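Local coordinates for protein PnpC (Pseudomonas putida, PDB 3N9T) that probably uses ferric iron to cleave the aromatic ring of hydroxyquinol between neighbouring hydroxyl-bearing carbons, an intradiol dioxygenase reaction, at residues N25-F28 / K29-M32; I76-S79 / D80-G83; V136-V139 / Q140-V144. All blocks are in the same frame, centred on the assembly; numbering follows the deposited sequence.

Contact 1: N25-F28 / K29-M32. With HGX (1-heptadecanoyl-2-tridecanoyl-3-glycerol-phosphonyl choline), chain B.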
loop_
_atom_site.group_PDB
_atom_site.type_symbol
_atom_site.label_atom_id
_atom_site.label_comp_id
_atom_site.label_asym_id
_atom_site.label_seq_id
_atom_site.Cartn_x
_atom_site.Cartn_y
_atom_site.Cartn_z
ATOM N N ASN A 25 10.227 -19.374 -3.182
ATOM C CA ASN A 25 9.106 -19.392 -4.169
ATOM C C ASN A 25 9.337 -18.350 -5.263
ATOM O O ASN A 25 9.265 -17.136 -4.985
ATOM C CB ASN A 25 7.789 -19.073 -3.435
ATOM C CG ASN A 25 6.542 -19.039 -4.377
ATOM O OD1 ASN A 25 6.649 -18.946 -5.581
ATOM N ND2 ASN A 25 5.373 -19.174 -3.785
ATOM N N PRO A 26 9.594 -18.793 -6.503
ATOM C CA PRO A 26 9.983 -17.846 -7.558
ATOM C C PRO A 26 8.855 -16.939 -8.000
ATOM O O PRO A 26 9.132 -15.895 -8.530
ATOM C CB PRO A 26 10.430 -18.726 -8.735
ATOM C CG PRO A 26 10.086 -20.110 -8.390
ATOM C CD PRO A 26 9.541 -20.195 -6.978
ATOM N N ARG A 27 7.609 -17.338 -7.794
ATOM C CA ARG A 27 6.480 -16.447 -8.045
ATOM C C ARG A 27 6.470 -15.255 -7.055
ATOM O O ARG A 27 6.277 -14.134 -7.430
ATOM C CB ARG A 27 5.153 -17.190 -7.877
ATOM C CG ARG A 27 3.914 -16.232 -8.027
ATOM C CD ARG A 27 3.950 -15.552 -9.449
ATOM N NE ARG A 27 2.665 -14.827 -9.669
ATOM C CZ ARG A 27 2.384 -14.083 -10.712
ATOM N NH1 ARG A 27 3.299 -13.860 -11.653
ATOM N NH2 ARG A 27 1.176 -13.495 -10.777
ATOM N N PHE A 28 6.684 -15.553 -5.784
ATOM C CA PHE A 28 6.790 -14.522 -4.768
ATOM C C PHE A 28 7.971 -13.600 -5.064
ATOM O O PHE A 28 7.865 -12.365 -4.984
ATOM C CB PHE A 28 6.979 -15.170 -3.390
ATOM C CG PHE A 28 7.116 -14.160 -2.283
ATOM C CD1 PHE A 28 5.972 -13.501 -1.790
ATOM C CD2 PHE A 28 8.343 -13.840 -1.783
ATOM C CE1 PHE A 28 6.053 -12.555 -0.769
ATOM C CE2 PHE A 28 8.468 -12.855 -0.744
ATOM C CZ PHE A 28 7.333 -12.250 -0.234
ATOM N N LYS A 29 9.121 -14.194 -5.385
ATOM C CA LYS A 29 10.239 -13.396 -5.909
ATOM C C LYS A 29 9.832 -12.460 -7.050
ATOM O O LYS A 29 10.115 -11.244 -7.023
ATOM C CB LYS A 29 11.388 -14.294 -6.410
ATOM C CG LYS A 29 12.557 -13.468 -6.988
ATOM C CD LYS A 29 13.712 -14.374 -7.445
ATOM C CE LYS A 29 14.398 -13.673 -8.575
ATOM N NZ LYS A 29 14.896 -14.584 -9.673
ATOM N N GLN A 30 9.280 -13.042 -8.120
ATOM C CA GLN A 30 8.755 -12.261 -9.250
ATOM C C GLN A 30 7.864 -11.090 -8.795
ATOM O O GLN A 30 8.041 -9.942 -9.221
ATOM C CB GLN A 30 7.875 -13.138 -10.163
ATOM C CG GLN A 30 7.396 -12.308 -11.437
ATOM C CD GLN A 30 6.535 -13.155 -12.350
ATOM O OE1 GLN A 30 6.142 -14.248 -11.986
ATOM N NE2 GLN A 30 6.217 -12.635 -13.515
ATOM N N ILE A 31 6.873 -11.399 -7.963
ATOM C CA ILE A 31 5.925 -10.349 -7.572
ATOM C C ILE A 31 6.652 -9.241 -6.767
ATOM O O ILE A 31 6.474 -8.052 -7.038
ATOM C CB ILE A 31 4.805 -10.941 -6.730
ATOM C CG1 ILE A 31 3.841 -11.763 -7.642
ATOM C CG2 ILE A 31 4.019 -9.820 -6.080
ATOM C CD1 ILE A 31 2.826 -12.616 -6.822
ATOM N N MET A 32 7.449 -9.639 -5.766
ATOM C CA MET A 32 8.086 -8.626 -4.903
ATOM C C MET A 32 9.135 -7.798 -5.674
ATOM O O MET A 32 9.260 -6.604 -5.444
ATOM C CB MET A 32 8.721 -9.288 -3.701
ATOM C CG MET A 32 7.684 -9.908 -2.673
ATOM S SD MET A 32 6.305 -8.774 -2.251
ATOM C CE MET A 32 7.177 -7.425 -1.450
HETATM O O11 HGX B . 2.861 -15.684 -3.018
HETATM C C11 HGX B . 2.086 -15.129 -2.302
HETATM C C12 HGX B . 1.253 -14.030 -2.876
HETATM C C13 HGX B . 1.950 -12.704 -2.698
HETATM C C14 HGX B . 0.915 -11.690 -3.103
HETATM C C15 HGX B . 1.462 -10.319 -3.036
HETATM C C16 HGX B . 0.488 -9.395 -3.698
HETATM C C17 HGX B . 0.832 -7.981 -3.305
HETATM C C18 HGX B . 0.158 -7.062 -4.304
HETATM C C19 HGX B . -0.342 -5.804 -3.630
HETATM C C20 HGX B . -1.622 -5.397 -4.364
HETATM C C21 HGX B . -2.877 -6.047 -3.773
HETATM C C22 HGX B . -4.072 -5.115 -3.558
HETATM C C23 HGX B . -3.806 -3.632 -3.836
HETATM O O3 HGX B . 1.989 -15.548 -0.928
HETATM C C3 HGX B . 2.918 -16.469 -0.364
HETATM C C2 HGX B . 3.845 -15.828 0.660
HETATM C C1 HGX B . 4.547 -16.949 1.372
HETATM O O3P HGX B . 5.481 -17.480 0.446
HETATM O O2 HGX B . 3.158 -15.097 1.672
HETATM C C31 HGX B . 3.573 -13.696 1.816
HETATM O O31 HGX B . 4.094 -13.313 2.836
HETATM C C32 HGX B . 3.353 -12.611 0.838
HETATM C C33 HGX B . 3.809 -11.357 1.594
HETATM C C34 HGX B . 3.064 -10.178 1.027
HETATM C C35 HGX B . 3.943 -8.992 0.721
HETATM C C36 HGX B . 3.046 -7.891 0.279
HETATM C C37 HGX B . 3.786 -6.592 0.535
HETATM C C38 HGX B . 2.964 -5.536 -0.146
HETATM C C39 HGX B . 3.215 -4.178 0.479
HETATM C C40 HGX B . 3.509 -3.107 -0.558
HETATM C C42 HGX B . 2.260 -2.381 -1.062
HETATM C C43 HGX B . 2.225 -0.881 -0.713
HETATM C C44 HGX B . 3.599 -0.230 -0.535
HETATM C C45 HGX B . 3.678 0.432 0.838
HETATM C C46 HGX B . 5.101 0.513 1.423
HETATM C C47 HGX B . 5.434 1.954 1.796
HETATM C C48 HGX B . 4.759 2.183 3.133
HETATM O O1 HGX B . 5.324 -19.616 1.744
HETATM P P1 HGX B . 5.590 -19.074 0.336
HETATM O O4 HGX B . 4.686 -19.468 -0.820
HETATM O O5 HGX B . 7.160 -19.317 -0.046
HETATM C C4 HGX B . 7.688 -20.657 -0.157
HETATM C C5 HGX B . 8.750 -20.964 0.911
HETATM N N1 HGX B . 8.301 -21.640 2.165
HETATM C C6 HGX B . 9.410 -22.489 2.650
HETATM C C7 HGX B . 7.098 -22.496 2.006
HETATM C C8 HGX B . 8.048 -20.613 3.195
#

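Contact 2: I76-S79 / D80-G83. With HGX (1-heptadecanoyl-2-tridecanoyl-3-glycerol-phosphonyl choline), chain C.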
loop_
_atom_site.group_PDB
_atom_site.type_symbol
_atom_site.label_atom_id
_atom_site.label_comp_id
_atom_site.label_asym_id
_atom_site.label_seq_id
_atom_site.Cartn_x
_atom_site.Cartn_y
_atom_site.Cartn_z
ATOM N N ILE A 76 -10.041 -2.984 0.304
ATOM C CA ILE A 76 -10.744 -3.398 -0.911
ATOM C C ILE A 76 -11.365 -2.164 -1.564
ATOM O O ILE A 76 -11.250 -1.958 -2.771
ATOM C CB ILE A 76 -11.799 -4.455 -0.609
ATOM C CG1 ILE A 76 -11.099 -5.738 -0.116
ATOM C CG2 ILE A 76 -12.709 -4.719 -1.866
ATOM C CD1 ILE A 76 -12.036 -6.985 0.035
ATOM N N LEU A 77 -12.008 -1.326 -0.762
ATOM C CA LEU A 77 -12.572 -0.098 -1.311
ATOM C C LEU A 77 -11.510 0.768 -1.957
ATOM O O LEU A 77 -11.774 1.384 -2.979
ATOM C CB LEU A 77 -13.315 0.680 -0.192
ATOM C CG LEU A 77 -14.200 1.794 -0.690
ATOM C CD1 LEU A 77 -15.262 1.244 -1.665
ATOM C CD2 LEU A 77 -14.949 2.260 0.595
ATOM N N LEU A 78 -10.308 0.842 -1.365
ATOM C CA LEU A 78 -9.189 1.590 -2.001
ATOM C C LEU A 78 -8.761 0.952 -3.308
ATOM O O LEU A 78 -8.591 1.671 -4.330
ATOM C CB LEU A 78 -7.978 1.665 -1.021
ATOM C CG LEU A 78 -6.745 2.467 -1.428
ATOM C CD1 LEU A 78 -7.116 3.965 -1.725
ATOM C CD2 LEU A 78 -5.660 2.349 -0.330
ATOM N N SER A 79 -8.601 -0.384 -3.285
ATOM C CA SER A 79 -8.334 -1.174 -4.540
ATOM C C SER A 79 -9.393 -0.880 -5.596
ATOM O O SER A 79 -9.062 -0.615 -6.778
ATOM C CB SER A 79 -8.352 -2.712 -4.257
ATOM O OG SER A 79 -8.144 -3.435 -5.477
ATOM N N ASP A 80 -10.663 -0.810 -5.158
ATOM C CA ASP A 80 -11.767 -0.586 -6.134
ATOM C C ASP A 80 -11.672 0.799 -6.743
ATOM O O ASP A 80 -11.739 0.924 -7.947
ATOM C CB ASP A 80 -13.138 -0.698 -5.472
ATOM C CG ASP A 80 -13.470 -2.116 -4.947
ATOM O OD1 ASP A 80 -12.905 -3.136 -5.367
ATOM O OD2 ASP A 80 -14.404 -2.191 -4.142
ATOM N N THR A 81 -11.534 1.836 -5.885
ATOM C CA THR A 81 -11.518 3.237 -6.315
ATOM C C THR A 81 -10.240 3.651 -7.051
ATOM O O THR A 81 -10.220 4.679 -7.722
ATOM C CB THR A 81 -11.816 4.239 -5.156
ATOM O OG1 THR A 81 -10.874 4.047 -4.093
ATOM C CG2 THR A 81 -13.258 4.006 -4.616
ATOM N N LEU A 82 -9.207 2.837 -6.975
ATOM C CA LEU A 82 -7.993 3.110 -7.750
ATOM C C LEU A 82 -7.950 2.226 -8.978
ATOM O O LEU A 82 -6.959 2.248 -9.743
ATOM C CB LEU A 82 -6.728 2.858 -6.921
ATOM C CG LEU A 82 -6.515 3.746 -5.702
ATOM C CD1 LEU A 82 -5.221 3.387 -5.008
ATOM C CD2 LEU A 82 -6.446 5.201 -6.230
ATOM N N GLY A 83 -9.020 1.454 -9.190
ATOM C CA GLY A 83 -9.186 0.651 -10.445
ATOM C C GLY A 83 -8.426 -0.679 -10.469
ATOM O O GLY A 83 -8.417 -1.408 -11.487
HETATM O O11 HGX C . -0.809 16.163 -1.176
HETATM C C11 HGX C . -0.841 15.420 -0.245
HETATM C C12 HGX C . 0.222 14.375 -0.137
HETATM C C13 HGX C . -0.230 13.106 -0.817
HETATM C C14 HGX C . 0.816 12.094 -0.435
HETATM C C15 HGX C . 0.549 10.788 -1.072
HETATM C C16 HGX C . 1.749 9.918 -0.875
HETATM C C17 HGX C . 1.356 8.492 -1.167
HETATM C C18 HGX C . 2.635 7.714 -1.404
HETATM C C19 HGX C . 2.529 6.314 -0.841
HETATM C C20 HGX C . 3.930 5.936 -0.354
HETATM C C21 HGX C . 4.186 6.353 1.098
HETATM C C22 HGX C . 4.839 5.294 1.991
HETATM C C23 HGX C . 5.024 3.916 1.346
HETATM O O3 HGX C . -1.891 15.571 0.728
HETATM C C3 HGX C . -2.988 16.453 0.507
HETATM C C2 HGX C . -4.303 15.721 0.277
HETATM C C1 HGX C . -5.393 16.752 0.358
HETATM O O3P HGX C . -5.294 17.523 -0.828
HETATM O O2 HGX C . -4.604 14.759 1.284
HETATM C C31 HGX C . -4.848 13.398 0.791
HETATM O O31 HGX C . -5.932 12.884 0.923
HETATM C C32 HGX C . -3.852 12.494 0.181
HETATM C C33 HGX C . -4.611 11.170 0.047
HETATM C C34 HGX C . -3.603 10.052 0.076
HETATM C C35 HGX C . -3.801 9.025 -1.010
HETATM C C36 HGX C . -2.804 7.948 -0.774
HETATM C C37 HGX C . -3.345 6.695 -1.436
HETATM C C38 HGX C . -2.211 5.712 -1.393
HETATM C C39 HGX C . -2.734 4.291 -1.464
HETATM C C40 HGX C . -2.009 3.457 -2.508
HETATM C C42 HGX C . -0.779 2.726 -1.966
HETATM C C43 HGX C . -0.896 1.191 -2.003
HETATM C C44 HGX C . -1.826 0.644 -3.090
HETATM C C45 HGX C . -2.888 -0.248 -2.452
HETATM C C46 HGX C . -4.217 -0.307 -3.230
HETATM C C47 HGX C . -4.586 -1.756 -3.530
HETATM C C48 HGX C . -5.193 -2.284 -2.246
HETATM O O1 HGX C . -6.402 19.365 0.460
HETATM P P1 HGX C . -5.417 19.115 -0.688
HETATM O O4 HGX C . -3.992 19.630 -0.599
HETATM O O5 HGX C . -6.111 19.562 -2.098
HETATM C C4 HGX C . -6.470 20.941 -2.333
HETATM C C5 HGX C . -7.988 21.142 -2.469
HETATM N N1 HGX C . -8.751 21.535 -1.246
HETATM C C6 HGX C . -9.890 22.377 -1.668
HETATM C C7 HGX C . -7.959 22.295 -0.245
HETATM C C8 HGX C . -9.307 20.319 -0.621
#

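Contact 3: V136-V139 / Q140-V144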
loop_
_atom_site.group_PDB
_atom_site.type_symbol
_atom_site.label_atom_id
_atom_site.label_comp_id
_atom_site.label_asym_id
_atom_site.label_seq_id
_atom_site.Cartn_x
_atom_site.Cartn_y
_atom_site.Cartn_z
ATOM N N VAL A 136 -29.999 -16.929 -22.004
ATOM C CA VAL A 136 -28.618 -17.313 -21.792
ATOM C C VAL A 136 -28.237 -18.219 -22.972
ATOM O O VAL A 136 -28.903 -19.204 -23.228
ATOM C CB VAL A 136 -28.459 -18.024 -20.472
ATOM C CG1 VAL A 136 -26.937 -18.442 -20.267
ATOM C CG2 VAL A 136 -28.953 -17.099 -19.300
ATOM N N LEU A 137 -27.176 -17.845 -23.694
ATOM C CA LEU A 137 -26.826 -18.531 -24.915
ATOM C C LEU A 137 -25.371 -18.985 -24.821
ATOM O O LEU A 137 -24.629 -18.511 -23.913
ATOM C CB LEU A 137 -26.959 -17.508 -26.059
ATOM C CG LEU A 137 -28.358 -16.927 -26.311
ATOM C CD1 LEU A 137 -28.283 -15.967 -27.499
ATOM C CD2 LEU A 137 -29.370 -18.053 -26.544
ATOM N N ASP A 138 -24.978 -19.911 -25.714
ATOM C CA ASP A 138 -23.575 -20.231 -25.900
ATOM C C ASP A 138 -23.043 -19.327 -26.977
ATOM O O ASP A 138 -23.792 -18.520 -27.586
ATOM C CB ASP A 138 -23.292 -21.734 -26.254
ATOM C CG ASP A 138 -23.981 -22.207 -27.544
ATOM O OD1 ASP A 138 -24.274 -21.388 -28.404
ATOM O OD2 ASP A 138 -24.261 -23.421 -27.701
ATOM N N VAL A 139 -21.739 -19.467 -27.223
ATOM C CA VAL A 139 -21.053 -18.662 -28.215
ATOM C C VAL A 139 -21.563 -18.958 -29.645
ATOM O O VAL A 139 -21.466 -18.104 -30.510
ATOM C CB VAL A 139 -19.524 -18.871 -28.043
ATOM C CG1 VAL A 139 -18.820 -18.821 -29.356
ATOM C CG2 VAL A 139 -18.965 -17.874 -26.956
ATOM N N GLN A 140 -22.144 -20.140 -29.872
ATOM C CA GLN A 140 -22.782 -20.425 -31.156
ATOM C C GLN A 140 -24.211 -19.919 -31.194
ATOM O O GLN A 140 -24.884 -20.087 -32.191
ATOM C CB GLN A 140 -22.775 -21.913 -31.478
ATOM C CG GLN A 140 -21.346 -22.435 -31.722
ATOM C CD GLN A 140 -20.642 -22.788 -30.414
ATOM O OE1 GLN A 140 -21.294 -23.087 -29.383
ATOM N NE2 GLN A 140 -19.312 -22.748 -30.431
ATOM N N GLY A 141 -24.703 -19.313 -30.115
ATOM C CA GLY A 141 -26.006 -18.657 -30.217
ATOM C C GLY A 141 -27.145 -19.569 -29.907
ATOM O O GLY A 141 -28.287 -19.205 -30.084
ATOM N N ARG A 142 -26.844 -20.738 -29.372
ATOM C CA ARG A 142 -27.845 -21.704 -28.965
ATOM C C ARG A 142 -28.172 -21.562 -27.461
ATOM O O ARG A 142 -27.306 -21.203 -26.688
ATOM C CB ARG A 142 -27.289 -23.124 -29.191
ATOM C CG ARG A 142 -26.854 -23.421 -30.631
ATOM C CD ARG A 142 -26.103 -24.746 -30.702
ATOM N NE ARG A 142 -24.760 -24.635 -30.162
ATOM C CZ ARG A 142 -23.813 -25.558 -30.349
ATOM N NH1 ARG A 142 -24.119 -26.627 -31.064
ATOM N NH2 ARG A 142 -22.592 -25.429 -29.812
ATOM N N PRO A 143 -29.393 -21.926 -27.054
ATOM C CA PRO A 143 -29.838 -21.676 -25.703
ATOM C C PRO A 143 -29.111 -22.582 -24.725
ATOM O O PRO A 143 -28.861 -23.767 -25.013
ATOM C CB PRO A 143 -31.327 -22.078 -25.725
ATOM C CG PRO A 143 -31.659 -22.444 -27.145
ATOM C CD PRO A 143 -30.366 -22.730 -27.821
ATOM N N VAL A 144 -28.800 -22.035 -23.545
ATOM C CA VAL A 144 -28.251 -22.828 -22.455
ATOM C C VAL A 144 -29.429 -23.056 -21.584
ATOM O O VAL A 144 -30.072 -22.092 -21.131
ATOM C CB VAL A 144 -27.197 -22.061 -21.713
ATOM C CG1 VAL A 144 -26.712 -22.874 -20.488
ATOM C CG2 VAL A 144 -26.050 -21.732 -22.678
#

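Contact 1: N25-F28 / K29-M32
Arg27 and Phe28 both hold CG anti to the backbone N (chi1 175° and 179°), but Arg27 then bends at its second torsion, which carries the guanidinium forward along the helix, over Ile31 and beside Gln30. These residues belong to the first two turns of helix 26-46, where Asn25 is the N-cap. Its OD1 accepts from Arg27 N at 2.9 Å and, weakly, from Phe28 N, satisfying amides that have no preceding turn. Asparagine suits the place doubly, since ND2, the other arm of the amide, donates to the phosphate O4 of the phospholipid HGX of chain B at 3.1 Å. Pro26 fits the first turn because its ring nitrogen has no hydrogen to satisfy.

Arg27 NH1 donates to Gln30 OE1 at 2.9 Å; the amide oxygen lies in the guanidinium plane, whereas the donor stands well above the carbonyl plane, the two flat groups meeting at 76°. Ile31 CG1 covers one guanidinium face, and its CD1 touches Arg27 NE at 3.6 Å. The main partner of Arg27 lies outside the turn: NH2 forms a salt bridge with Glu52 OE1 of the second subunit, and NH1 also donates to Val46 O there. A methionine in place of Arg27 would probably leave Glu52 of the second subunit without this positive mate and Gln30 OE1 without its donor.

On the lipid side, Met32 CG lies over the Phe28 ring in a CH-pi contact, 3.6 Å from the centroid, with SD more oblique in a Met-aromatic contact. Met32 SD also rests 3.8 Å from acyl carbon C35 of the lipid.

Contact 2: I76-S79 / D80-G83
Residues 76-81 run as the last turns of helix 74-81, with Asp80 N bonding Ile76 O and Thr81 N bonding Leu77 O; the chain then leaves helical angles at Gly83, whose phi is positive (81°). That angle favours glycine, which has no CB to strain against the backbone, and Gly83 N closes the end by donating to Asp80 O at 3.0 Å.

Thr81 grips the same turn a second time. With OG1 placed between the backbone N and the carbonyl carbon (chi1 57°), the hydroxyl curls back and donates to Leu77 O at 3.0 Å. Thr81 OG1 and Thr81 N meet that oxygen from opposite faces of its carbonyl plane, so a threonine needs no outside partner to bury its hydroxyl here.

Leu78 and Leu82, one turn apart, run alongside each other in the same direction, with Leu78 CD1 3.8 Å from Leu82 CD1. The other methyl, Leu78 CD2, touches acyl carbon C39 of the phospholipid HGX of chain C at 3.7 Å, and Ser79 CB lies 3.8 Å from the chain end, C48. Serine suits a place between lipid and protein: its CB meets the hydrocarbon while its OG is hydrogen-bonded to Ser85 OG and to Trp53 NE1 of the second subunit.

Asp80 extends alongside Ile76, its OD2 3.8 Å from Ile76 CG2, and its OD1 is hydrogen-bonded to Ser85 OG just past the turn. The helix thus ends in a Schellman motif, with Gly83 also serving as N-cap of helix 84-91 at one wall of the lipid pocket.

Contact 3: V136-V139 / Q140-V144
Strand 129-138 doubles back through a type I turn from Asp138 to Gly141, so that Leu137 faces Pro143 in a single antiparallel, non-hydrogen-bonded bridge with Val144 N on Val136 O (2.9 Å) and Asp138 N on Arg142 O (2.8 Å) flanking it. A proline is tolerated at this bridge because the pair asks nothing of its nitrogen. Leu137 CD2 reaches across to Pro143 CA at 3.7 Å.

Asp138 holds the turn together. Its CG stands between the backbone N and the carbonyl carbon (chi1 59°), which tips the carboxylate into the mouth of the bend. There OD1 accepts from Arg142 N at 2.8 Å, met from above the carboxylate plane, while OD2 takes Arg142 NE at 2.8 Å on its syn side in a salt bridge. Aspartate has just the reach to serve backbone and side chain at once, and the nearby arginine would probably favour its ionised state.

Gly141 N closes the turn on Asp138 O. With Asp138 N bonded to Arg142 O as well, and Gly141 at positive phi (89°), this is a type I turn with a G1 beta bulge; a CB at Gly141 would press against the preceding carbonyl oxygen.

Gln140 bends at chi2 to set OE1 beside the NH2 end of the guanidinium, somewhat out of its plane, where Arg142 NH2 donates to it at 2.7 Å from above the amide plane. At the sheet end, the branched Val136 and Val144 are buried together. Val136 CG1 packs on Val144 CB at 3.9 Å, and Val144 CG2 lies 3.5 Å from Leu137 C.

In the fold
Along the chain the three contacts come strictly in series, each a local turn that closes before the next begins, so none nests or crosses. Contact 1 starts helix 26-46 and contact 2 ends helix 74-81, both in the N-terminal helical region; their centres are about 23 Å apart. Both touch phospholipid and the second subunit, and so join the helical region of one subunit to the other. Contact 3 belongs instead to the sheet-rich part of the chain, where it turns strand 129-138 toward strand 148-152. Its centre lies about 34 Å from that of contact 2 and about 40 Å from that of contact 1, and it touches no other protein chain of the assembly.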